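Local coordinates for dipeptide transport protein DPPA (Bacillus subtilis, PDB 1HI9), which removes N-terminal residues from peptides that contain D-amino acids, working as a zinc-dependent aminopeptidase whose active sites face the inner chamber of a decamer, at residues 147-151 and 165-169. Numbering follows the deposited sequence.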
loop_
_atom_site.group_PDB
_atom_site.type_symbol
_atom_site.label_atom_id
_atom_site.label_comp_id
_atom_site.label_asym_id
_atom_site.label_seq_id
_atom_site.Cartn_x
_atom_site.Cartn_y
_atom_site.Cartn_z
ATOM N N PRO A 147 -28.436 -35.825 22.466
ATOM C CA PRO A 147 -29.477 -35.167 21.674
ATOM C C PRO A 147 -29.291 -33.654 21.550
ATOM O O PRO A 147 -28.793 -32.996 22.464
ATOM C CB PRO A 147 -30.746 -35.521 22.434
ATOM C CG PRO A 147 -30.269 -35.482 23.871
ATOM C CD PRO A 147 -28.940 -36.203 23.802
ATOM N N VAL A 148 -29.692 -33.116 20.403
ATOM C CA VAL A 148 -29.603 -31.692 20.151
ATOM C C VAL A 148 -30.909 -31.113 20.685
ATOM O O VAL A 148 -31.948 -31.163 20.025
ATOM C CB VAL A 148 -29.474 -31.399 18.644
ATOM C CG1 VAL A 148 -29.482 -29.907 18.398
ATOM C CG2 VAL A 148 -28.192 -32.026 18.105
ATOM N N LEU A 149 -30.852 -30.571 21.894
ATOM C CA LEU A 149 -32.030 -30.028 22.548
ATOM C C LEU A 149 -32.571 -28.745 21.947
ATOM O O LEU A 149 -33.784 -28.546 21.874
ATOM C CB LEU A 149 -31.732 -29.802 24.030
ATOM C CG LEU A 149 -31.206 -31.030 24.774
ATOM C CD1 LEU A 149 -31.030 -30.699 26.259
ATOM C CD2 LEU A 149 -32.179 -32.191 24.604
ATOM N N MET A 150 -31.668 -27.874 21.515
ATOM C CA MET A 150 -32.068 -26.589 20.965
ATOM C C MET A 150 -31.146 -26.118 19.845
ATOM O O MET A 150 -29.959 -26.437 19.823
ATOM C CB MET A 150 -32.068 -25.550 22.086
ATOM C CG MET A 150 -32.668 -24.207 21.723
ATOM S SD MET A 150 -32.461 -23.052 23.082
ATOM C CE MET A 150 -31.870 -21.603 22.219
ATOM N N VAL A 151 -31.711 -25.346 18.927
ATOM C CA VAL A 151 -30.971 -24.782 17.812
ATOM C C VAL A 151 -31.482 -23.356 17.616
ATOM O O VAL A 151 -32.679 -23.150 17.431
ATOM C CB VAL A 151 -31.201 -25.595 16.507
ATOM C CG1 VAL A 151 -30.540 -24.895 15.326
ATOM C CG2 VAL A 151 -30.624 -27.001 16.653
ATOM N N ILE A 165 -34.475 -32.972 13.226
ATOM C CA ILE A 165 -34.571 -33.466 14.595
ATOM C C ILE A 165 -35.978 -33.288 15.168
ATOM O O ILE A 165 -36.411 -32.173 15.459
ATOM C CB ILE A 165 -33.590 -32.715 15.511
ATOM C CG1 ILE A 165 -32.190 -32.724 14.893
ATOM C CG2 ILE A 165 -33.578 -33.360 16.896
ATOM C CD1 ILE A 165 -31.193 -31.837 15.617
ATOM N N PRO A 166 -36.706 -34.393 15.349
ATOM C CA PRO A 166 -38.067 -34.346 15.893
ATOM C C PRO A 166 -38.163 -33.731 17.297
ATOM O O PRO A 166 -37.373 -34.054 18.189
ATOM C CB PRO A 166 -38.491 -35.813 15.883
ATOM C CG PRO A 166 -37.711 -36.383 14.707
ATOM C CD PRO A 166 -36.348 -35.757 14.922
ATOM N N ASN A 167 -39.143 -32.848 17.482
ATOM C CA ASN A 167 -39.390 -32.182 18.761
ATOM C C ASN A 167 -38.296 -31.229 19.220
ATOM O O ASN A 167 -38.338 -30.728 20.344
ATOM C CB ASN A 167 -39.635 -33.212 19.871
ATOM C CG ASN A 167 -40.667 -34.246 19.484
ATOM O OD1 ASN A 167 -41.780 -33.905 19.086
ATOM N ND2 ASN A 167 -40.299 -35.521 19.589
ATOM N N VAL A 168 -37.315 -30.975 18.367
ATOM C CA VAL A 168 -36.238 -30.076 18.742
ATOM C C VAL A 168 -36.800 -28.677 18.980
ATOM O O VAL A 168 -37.765 -28.269 18.336
ATOM C CB VAL A 168 -35.157 -29.999 17.638
ATOM C CG1 VAL A 168 -35.731 -29.359 16.378
ATOM C CG2 VAL A 168 -33.961 -29.206 18.141
ATOM N N THR A 169 -36.216 -27.949 19.924
ATOM C CA THR A 169 -36.665 -26.592 20.207
ATOM C C THR A 169 -35.813 -25.629 19.378
ATOM O O THR A 169 -34.587 -25.737 19.346
ATOM C CB THR A 169 -36.515 -26.249 21.702
ATOM O OG1 THR A 169 -37.419 -27.049 22.470
ATOM C CG2 THR A 169 -36.830 -24.784 21.945
#
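Ile165 reaches Val148 end-on, its chain crossing the valine at about a right angle, and sets its terminal CD1 3.5 Å from Val148 CB, with both valine methyls only slightly farther off. The extended Ile165 chain (chi2 172°) carries that methyl across to the strand. Beside it, Val168 turns CG2 inward, anti to its own backbone N, and the methyl lies against two carbonyl oxygens of the strand: Val168 CG2 is 3.4 Å from Val148 O and 3.8 Å from Leu149 O. The same methyl also meets CG2 of Val151 at 4.3 Å, so one branch packs against both backbone and side chain. Beyond Val168 the contact becomes a parallel beta bridge. Thr169 N donates to Leu149 O (3.2 Å) and Val151 N to Thr169 O (2.9 Å). Thr169 thus brackets Met150 with its N-H and carbonyl, and Met150 CA adds a CA-H...O contact to Thr169 O. Met150 and Thr169 project on the same face of the sheet, with Met150 CG 4.2 Å from Thr169 CG2. A type II turn from Ile165 to Val168 brings the chain back from helix 155-162, completing a beta-alpha-beta crossover between neighbouring parallel strands 148-152 and 169-176. On the Met150 and Thr169 face lies helix 187-203; Val148, Val151 and Ile165 pack instead on helix 133-143, while strand 97-103 pairs with the other edge of strand 148-152.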